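Local coordinates for protein putative tetR-family transcriptional regulator (Streptomyces coelicolor, PDB 3FIW) that probably binds operator DNA through an N-terminal helix-turn-helix and controls transcription as a dimeric, all-helical regulator of the TetR family, at residues Pro60-Tyr63 / Trp64-Arg67; Asp95-Gly98 / Trp99-Asn103; Gly158-Thr161 / Val162-Leu166; Asp202-Val205 / Arg206-Asp209. One frame throughout, in Å; residues are numbered along the deposited sequence.

Contact 1 of 4, residues Pro60-Tyr63 / Trp64-Arg67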
# COMPACT_ATOMS: atom_id res chain seq x y z
N PRO A 60 -9.86 13.17 -29.93
CA PRO A 60 -8.62 13.94 -30.20
C PRO A 60 -8.56 15.34 -29.58
O PRO A 60 -7.48 15.84 -29.31
CB PRO A 60 -8.60 14.04 -31.73
CG PRO A 60 -9.36 12.80 -32.16
CD PRO A 60 -10.48 12.71 -31.19
N SER A 61 -9.71 15.97 -29.33
CA SER A 61 -9.71 17.24 -28.63
C SER A 61 -9.12 17.18 -27.20
O SER A 61 -8.72 18.20 -26.67
CB SER A 61 -11.12 17.85 -28.61
OG SER A 61 -11.85 17.31 -27.54
N LEU A 62 -9.08 15.98 -26.60
CA LEU A 62 -8.49 15.79 -25.28
C LEU A 62 -6.98 15.62 -25.30
O LEU A 62 -6.33 15.92 -24.31
CB LEU A 62 -9.11 14.60 -24.55
CG LEU A 62 -10.59 14.73 -24.14
CD1 LEU A 62 -10.97 13.52 -23.29
CD2 LEU A 62 -10.89 16.07 -23.44
N TYR A 63 -6.44 15.10 -26.41
CA TYR A 63 -4.99 15.11 -26.67
C TYR A 63 -4.28 16.43 -26.28
O TYR A 63 -3.16 16.43 -25.80
CB TYR A 63 -4.72 14.81 -28.18
CG TYR A 63 -3.26 14.74 -28.60
CD1 TYR A 63 -2.41 13.72 -28.13
CD2 TYR A 63 -2.72 15.68 -29.47
CE1 TYR A 63 -1.05 13.67 -28.50
CE2 TYR A 63 -1.36 15.62 -29.86
CZ TYR A 63 -0.55 14.63 -29.37
OH TYR A 63 0.80 14.62 -29.77
N TRP A 64 -4.96 17.55 -26.49
CA TRP A 64 -4.41 18.88 -26.24
C TRP A 64 -4.26 19.21 -24.77
O TRP A 64 -3.46 20.10 -24.39
CB TRP A 64 -5.30 19.91 -26.97
CG TRP A 64 -5.33 19.56 -28.46
CD1 TRP A 64 -6.41 19.10 -29.18
CD2 TRP A 64 -4.22 19.57 -29.35
NE1 TRP A 64 -6.01 18.86 -30.50
CE2 TRP A 64 -4.68 19.15 -30.61
CE3 TRP A 64 -2.86 19.89 -29.20
CZ2 TRP A 64 -3.83 19.03 -31.71
CZ3 TRP A 64 -2.04 19.81 -30.30
CH2 TRP A 64 -2.51 19.37 -31.53
N TYR A 65 -5.04 18.49 -23.95
CA TYR A 65 -4.89 18.47 -22.49
C TYR A 65 -3.89 17.42 -21.97
O TYR A 65 -3.09 17.70 -21.07
CB TYR A 65 -6.25 18.21 -21.81
CG TYR A 65 -7.22 19.32 -22.08
CD1 TYR A 65 -7.11 20.55 -21.42
CD2 TYR A 65 -8.19 19.18 -23.06
CE1 TYR A 65 -7.99 21.58 -21.70
CE2 TYR A 65 -9.04 20.17 -23.33
CZ TYR A 65 -8.95 21.36 -22.65
OH TYR A 65 -9.81 22.35 -22.97
N PHE A 66 -3.97 16.21 -22.51
CA PHE A 66 -3.21 15.09 -22.01
C PHE A 66 -2.76 14.28 -23.16
O PHE A 66 -3.54 13.60 -23.81
CB PHE A 66 -4.07 14.24 -21.05
CG PHE A 66 -4.56 15.03 -19.89
CD1 PHE A 66 -3.65 15.66 -19.01
CD2 PHE A 66 -5.92 15.22 -19.70
CE1 PHE A 66 -4.11 16.44 -17.96
CE2 PHE A 66 -6.38 15.98 -18.62
CZ PHE A 66 -5.47 16.61 -17.76
N ARG A 67 -1.47 14.39 -23.42
CA ARG A 67 -0.87 13.82 -24.61
C ARG A 67 -1.00 12.31 -24.53
O ARG A 67 -1.14 11.64 -25.57
CB ARG A 67 0.59 14.19 -24.63
CG ARG A 67 1.21 14.43 -25.95
CD ARG A 67 2.70 14.43 -25.76
NE ARG A 67 3.39 15.50 -26.49
CZ ARG A 67 3.52 16.76 -26.05
NH1 ARG A 67 3.00 17.13 -24.88
NH2 ARG A 67 4.17 17.67 -26.79
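W64 lays its indole against the ring of Y63, the residue just before it, in an edge-to-face (T-shaped) pair. The Y63 edge stands over one face of the tryptophan, with the ring planes at 72° and Y63 CD2 4.1 Å from W64 CE2. At the far rim of the indole, W64 CD1 approaches P60 O (3.4 Å), and S61 O lies near the indole plane. The W64 CG sits beside its own backbone N (chi1 -58°), which folds the indole back along the short helix 60-63 and brings these carbonyls within reach.

Y65 donates its backbone N to L62 O at 2.9 Å, from well above the carbonyl plane. Its ring packs more loosely, with Y65 CD2 4.1 Å from L62 CD2. F66 N reaches the same oxygen at 3.0 Å, this time in the carbonyl plane, so two successive amides grip L62 O. F66 O in turn receives a CA-H...O contact from Y63 CA (3.5 Å). R67 then crosses Y63 with its aliphatic part, R67 CG lying 3.5 Å from Y63 CE1; the tyrosine and guanidinium planes are 65° apart.

P60 to F66 fall within the predicted helix-turn-helix, R67 just after it; helix 60-63 would be part of the recognition helix, consistent with DNA binding as in other TetR proteins. The aromatic pair is exposed, whereas L62 is buried against T48, L51, A52 and L55 of helix 48-55, and F66 is wedged between R27, V30 and I31 of helix 27-41 and L72 and A75 of helix 69-79.

Contact 2 of 4, residues Asp95-Gly98 / Trp99-Asn103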
# COMPACT_ATOMS: atom_id res chain seq x y z
N ASP A 95 -1.95 20.38 20.44
CA ASP A 95 -1.49 19.06 20.83
C ASP A 95 -0.95 18.38 19.57
O ASP A 95 -1.72 18.09 18.63
CB ASP A 95 -2.66 18.28 21.47
CG ASP A 95 -2.33 16.83 21.69
OD1 ASP A 95 -1.15 16.54 21.98
OD2 ASP A 95 -3.25 15.97 21.57
N TRP A 96 0.36 18.15 19.54
CA TRP A 96 1.03 17.62 18.38
C TRP A 96 0.54 16.20 18.15
O TRP A 96 0.63 15.72 17.06
CB TRP A 96 2.56 17.59 18.53
CG TRP A 96 3.06 16.44 19.42
CD1 TRP A 96 3.45 16.53 20.74
CD2 TRP A 96 3.19 15.05 19.06
NE1 TRP A 96 3.82 15.30 21.20
CE2 TRP A 96 3.66 14.37 20.19
CE3 TRP A 96 2.94 14.30 17.87
CZ2 TRP A 96 3.90 12.98 20.20
CZ3 TRP A 96 3.17 12.91 17.86
CH2 TRP A 96 3.66 12.26 19.03
N HIS A 97 0.10 15.55 19.23
CA HIS A 97 -0.25 14.13 19.26
C HIS A 97 -1.58 13.91 18.53
O HIS A 97 -1.63 13.07 17.66
CB HIS A 97 -0.28 13.61 20.71
CG HIS A 97 -0.41 12.12 20.83
ND1 HIS A 97 -1.13 11.35 19.93
CD2 HIS A 97 0.03 11.27 21.79
CE1 HIS A 97 -1.10 10.08 20.32
NE2 HIS A 97 -0.39 10.00 21.44
N GLY A 98 -2.61 14.64 18.93
CA GLY A 98 -3.91 14.67 18.27
C GLY A 98 -3.86 15.15 16.83
O GLY A 98 -4.58 14.62 15.99
N TRP A 99 -3.04 16.17 16.55
CA TRP A 99 -2.83 16.63 15.20
C TRP A 99 -2.21 15.51 14.35
O TRP A 99 -2.66 15.24 13.23
CB TRP A 99 -1.93 17.84 15.12
CG TRP A 99 -1.59 18.17 13.65
CD1 TRP A 99 -2.32 18.96 12.80
CD2 TRP A 99 -0.49 17.65 12.87
NE1 TRP A 99 -1.74 18.97 11.55
CE2 TRP A 99 -0.60 18.21 11.57
CE3 TRP A 99 0.60 16.81 13.15
CZ2 TRP A 99 0.32 17.93 10.56
CZ3 TRP A 99 1.51 16.54 12.15
CH2 TRP A 99 1.37 17.09 10.87
N PHE A 100 -1.18 14.86 14.87
CA PHE A 100 -0.58 13.74 14.10
C PHE A 100 -1.62 12.70 13.64
O PHE A 100 -1.69 12.32 12.47
CB PHE A 100 0.57 13.07 14.88
CG PHE A 100 1.35 12.09 14.07
CD1 PHE A 100 2.48 12.47 13.40
CD2 PHE A 100 0.92 10.77 13.96
CE1 PHE A 100 3.18 11.57 12.65
CE2 PHE A 100 1.61 9.88 13.20
CZ PHE A 100 2.75 10.27 12.55
N LEU A 101 -2.42 12.23 14.58
CA LEU A 101 -3.51 11.33 14.23
C LEU A 101 -4.42 11.95 13.20
O LEU A 101 -4.77 11.29 12.22
CB LEU A 101 -4.30 10.97 15.50
CG LEU A 101 -3.47 10.23 16.58
CD1 LEU A 101 -4.32 10.05 17.81
CD2 LEU A 101 -2.96 8.90 16.11
N ARG A 102 -4.85 13.18 13.46
CA ARG A 102 -5.73 13.94 12.57
C ARG A 102 -5.18 14.05 11.12
O ARG A 102 -5.91 13.79 10.13
CB ARG A 102 -6.04 15.30 13.20
CG ARG A 102 -7.27 16.02 12.62
CD ARG A 102 -7.50 17.45 13.20
NE ARG A 102 -7.19 17.41 14.61
CZ ARG A 102 -6.35 18.25 15.22
NH1 ARG A 102 -5.77 19.22 14.50
NH2 ARG A 102 -6.09 18.11 16.53
N ASN A 103 -3.89 14.38 10.99
CA ASN A 103 -3.21 14.42 9.66
C ASN A 103 -3.25 13.10 8.84
O ASN A 103 -3.52 13.08 7.61
CB ASN A 103 -1.77 14.83 9.87
CG ASN A 103 -1.09 15.11 8.58
OD1 ASN A 103 -1.41 16.08 7.91
ND2 ASN A 103 -0.18 14.24 8.20
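W96 and F100 lie side by side and point the same way, one turn apart on helix 96-112, with W96 CZ3 4.0 Å from F100 CB. H97 and L101, also four residues apart, instead cross at a slant: L101 CD1 comes to the edge of the imidazole, near its plane and 4.0 Å from H97 ND1. The indole of W96 has its CG between the backbone N and the carbonyl carbon (chi1 77°), and this bends it back over H97, whose CB sits above the centre of one indole face. Further along, N103 CB covers part of a face of W99, and F139 meets the W99 ring edge-to-face.

The helix belongs to the C-terminal part of a TetR-type regulator, which forms the dimer here and in TetR relatives usually also binds the inducer. W96, H97, F100 and L101 pack on V208, V205, T201 and L197 of the second subunit, respectively, while F100 also touches A153, M154 and A157 of helix 147-170.

Among the polar contacts, D95 is the N-cap. Its carboxylate spreads over the first turn, OD1 accepting weakly from H97 N (3.2 Å) and OD2 weakly from G98 N (3.0 Å). Regular i to i+4 bonds run from W99 N to D95 O onward, as far as R102 N to G98 O at 2.9 Å. The R102 chain bends at chi3 (-39°), bringing the rim of one guanidinium face over W99 CA and NH2 alongside the G98 backbone, while NH1 forms a salt bridge with E94.

Contact 3 of 4, residues Gly158-Thr161 / Val162-Leu166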
# COMPACT_ATOMS: atom_id res chain seq x y z
N GLY A 158 2.17 7.48 6.42
CA GLY A 158 1.72 7.56 5.02
C GLY A 158 1.78 6.23 4.35
O GLY A 158 0.80 5.78 3.74
N ARG A 159 2.92 5.56 4.46
CA ARG A 159 3.09 4.27 3.78
C ARG A 159 2.15 3.23 4.35
O ARG A 159 1.54 2.44 3.61
CB ARG A 159 4.58 3.83 3.88
CG ARG A 159 5.44 4.72 2.99
CD ARG A 159 6.89 4.59 3.20
NE ARG A 159 7.51 5.52 2.25
CZ ARG A 159 8.82 5.82 2.23
NH1 ARG A 159 9.63 5.22 3.09
NH2 ARG A 159 9.31 6.72 1.37
N PHE A 160 2.01 3.23 5.67
CA PHE A 160 0.98 2.39 6.29
C PHE A 160 -0.43 2.70 5.75
O PHE A 160 -1.17 1.78 5.41
CB PHE A 160 1.08 2.49 7.83
CG PHE A 160 -0.15 2.00 8.58
CD1 PHE A 160 -0.40 0.65 8.73
CD2 PHE A 160 -1.05 2.93 9.14
CE1 PHE A 160 -1.53 0.21 9.41
CE2 PHE A 160 -2.18 2.48 9.82
CZ PHE A 160 -2.40 1.17 9.98
N THR A 161 -0.80 3.97 5.67
CA THR A 161 -2.14 4.35 5.14
C THR A 161 -2.37 3.89 3.69
O THR A 161 -3.47 3.36 3.33
CB THR A 161 -2.41 5.85 5.24
OG1 THR A 161 -2.07 6.35 6.56
CG2 THR A 161 -3.83 6.20 4.86
N VAL A 162 -1.35 4.03 2.85
CA VAL A 162 -1.48 3.53 1.47
C VAL A 162 -1.80 2.04 1.47
O VAL A 162 -2.76 1.57 0.84
CB VAL A 162 -0.23 3.91 0.62
CG1 VAL A 162 -0.24 3.24 -0.80
CG2 VAL A 162 -0.24 5.37 0.44
N GLY A 163 -1.03 1.28 2.21
CA GLY A 163 -1.24 -0.14 2.27
C GLY A 163 -2.60 -0.47 2.85
O GLY A 163 -3.28 -1.38 2.35
N CYS A 164 -3.01 0.26 3.90
CA CYS A 164 -4.38 0.04 4.45
C CYS A 164 -5.48 0.27 3.43
O CYS A 164 -6.40 -0.60 3.24
CB CYS A 164 -4.61 0.98 5.62
SG CYS A 164 -3.79 0.51 7.14
N VAL A 165 -5.42 1.46 2.80
CA VAL A 165 -6.47 1.88 1.85
C VAL A 165 -6.50 1.00 0.59
O VAL A 165 -7.57 0.68 0.11
CB VAL A 165 -6.45 3.39 1.49
CG1 VAL A 165 -7.53 3.70 0.43
CG2 VAL A 165 -6.72 4.28 2.74
N LEU A 166 -5.34 0.62 0.08
CA LEU A 166 -5.26 -0.32 -1.01
C LEU A 166 -6.05 -1.57 -0.69
O LEU A 166 -6.86 -2.02 -1.49
CB LEU A 166 -3.79 -0.69 -1.23
CG LEU A 166 -2.82 -0.28 -2.34
CD1 LEU A 166 -3.40 0.51 -3.53
CD2 LEU A 166 -1.59 0.35 -1.81
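F160 presents one face of its ring to the sulfur of C164, a sulfur-aromatic contact one turn apart on helix 147-170, which lies in the C-terminal, dimer-forming part of this TetR-family protein. C164 SG is 3.5 Å from the ring centroid and only 25° off the ring normal, yet it is displaced toward the rim and pressed close on the ring, 3.2 Å from both F160 CE1 and F160 CZ. Two torsions bring about this approach. The phenyl swings beside its own carbonyl carbon (chi1 163°) and leans along the helix toward the next turn, while the sulfur stays beside the backbone N of C164 (chi1 -75°) and turns back to meet it.

T161 and V165 lie side by side on another flank, both pointing the same way, and touch through their methyls: T161 CG2 is 4.1 Å from V165 CG2. T161 OG1 is hydrogen-bonded to A157 O, a turn earlier. Next to it, V162 rests its CG2 methyl 3.5 Å from G158 O.

Much of this surface is dimer interface: F160 packs on G196, T161 on F193 and R159 on C164 of the second subunit, and R159 forms a salt bridge with E167 of that subunit. Regular helix bonds run beneath these side chains; among these bonds, C164 N to F160 O and V165 N to T161 O are 2.8 Å long.

Contact 4 of 4, residues Asp202-Val205 / Arg206-Asp209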
# COMPACT_ATOMS: atom_id res chain seq x y z
N ASP A 202 7.71 -1.01 18.80
CA ASP A 202 7.74 -0.25 20.03
C ASP A 202 6.33 0.08 20.57
O ASP A 202 6.13 0.06 21.76
CB ASP A 202 8.53 1.09 19.90
CG ASP A 202 10.05 0.91 19.67
OD1 ASP A 202 10.56 -0.24 19.76
OD2 ASP A 202 10.71 1.94 19.35
N GLY A 203 5.39 0.46 19.71
CA GLY A 203 4.06 0.82 20.23
C GLY A 203 3.37 -0.43 20.78
O GLY A 203 2.43 -0.33 21.53
N LEU A 204 3.79 -1.61 20.35
CA LEU A 204 3.16 -2.86 20.77
C LEU A 204 3.58 -3.30 22.16
O LEU A 204 2.84 -4.03 22.85
CB LEU A 204 3.51 -3.97 19.77
CG LEU A 204 2.81 -5.32 19.94
CD1 LEU A 204 1.23 -5.17 20.04
CD2 LEU A 204 3.23 -6.40 18.91
N VAL A 205 4.77 -2.86 22.58
CA VAL A 205 5.43 -3.32 23.81
C VAL A 205 4.49 -3.20 25.04
O VAL A 205 4.44 -4.09 25.91
CB VAL A 205 6.79 -2.56 24.05
CG1 VAL A 205 7.32 -2.76 25.48
CG2 VAL A 205 7.85 -3.01 23.03
N ARG A 206 3.72 -2.11 25.06
CA ARG A 206 2.83 -1.79 26.18
C ARG A 206 1.69 -2.77 26.38
O ARG A 206 1.15 -2.87 27.51
CB ARG A 206 2.23 -0.42 25.96
CG ARG A 206 1.53 0.15 27.16
CD ARG A 206 1.43 1.68 27.06
NE ARG A 206 2.65 2.40 27.46
CZ ARG A 206 2.87 3.69 27.18
NH1 ARG A 206 1.96 4.38 26.46
NH2 ARG A 206 3.99 4.30 27.59
N HIS A 207 1.27 -3.47 25.30
CA HIS A 207 0.22 -4.46 25.42
C HIS A 207 0.75 -5.86 25.80
O HIS A 207 -0.03 -6.79 26.04
CB HIS A 207 -0.67 -4.44 24.15
CG HIS A 207 -1.16 -3.06 23.84
ND1 HIS A 207 -0.97 -2.45 22.62
CD2 HIS A 207 -1.73 -2.12 24.65
CE1 HIS A 207 -1.46 -1.23 22.66
NE2 HIS A 207 -1.91 -1.00 23.88
N VAL A 208 2.08 -5.97 25.86
CA VAL A 208 2.71 -7.25 26.12
C VAL A 208 2.70 -7.55 27.60
O VAL A 208 3.17 -6.75 28.41
CB VAL A 208 4.17 -7.37 25.59
CG1 VAL A 208 4.66 -8.81 25.78
CG2 VAL A 208 4.27 -6.99 24.15
N ASP A 209 2.17 -8.71 27.94
CA ASP A 209 2.28 -9.21 29.29
C ASP A 209 2.49 -10.74 29.35
O ASP A 209 1.53 -11.54 29.33
CB ASP A 209 1.06 -8.78 30.12
CG ASP A 209 1.11 -9.36 31.53
OD1 ASP A 209 2.20 -9.30 32.17
OD2 ASP A 209 0.07 -9.91 31.97
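L204 O lies in the turn that follows on from helix 189-204: H207 N donates to it at 3.0 Å, approaching from above the carbonyl plane, and the CG2 methyl of V208 also packs against it at 3.5 Å. One residue on, V208 N donates to V205 O, again at 3.0 Å and from still further above that carbonyl plane. Both bonds span i to i+3, so the chain tightens here before turning into an extended C-terminal tail.

The side chain of V208 is directed back at the preceding turn, its CB 3.3 Å from V205 O. With CG of H207 beside its own backbone N (chi1 -53°), the imidazole leans back over the turn, ND1 lying 4.3 Å from L204 CD1.

The second subunit meets much of this turn. H207 stacks on H149 of that subunit and L204 packs on its A153, while D202 O accepts from R206 NH1 of the same partner chain. The carbonyls of L204 and V205 are thus engaged by the chain's own amides, and most of the turn's side chains lie within reach of the second subunit, with H207 and L204 packed on it.

Contact 3 is the buried one, nearest the chain's centre, and its chemistry is that of a helix interior: regular backbone bonds, methyls and a sulfur over a ring. Contacts 2 and 4 are partly buried, the first at the capped start of helix 96-112, the second in the turn that leads out of helix 189-204. All three meet the second subunit, and contacts 2 and 4 meet across the dimer. Contact 1 stands apart in the predicted DNA-binding region, its centre about 54 Å from that of contact 4; its exposed aromatics touch no other protein chain of the assembly.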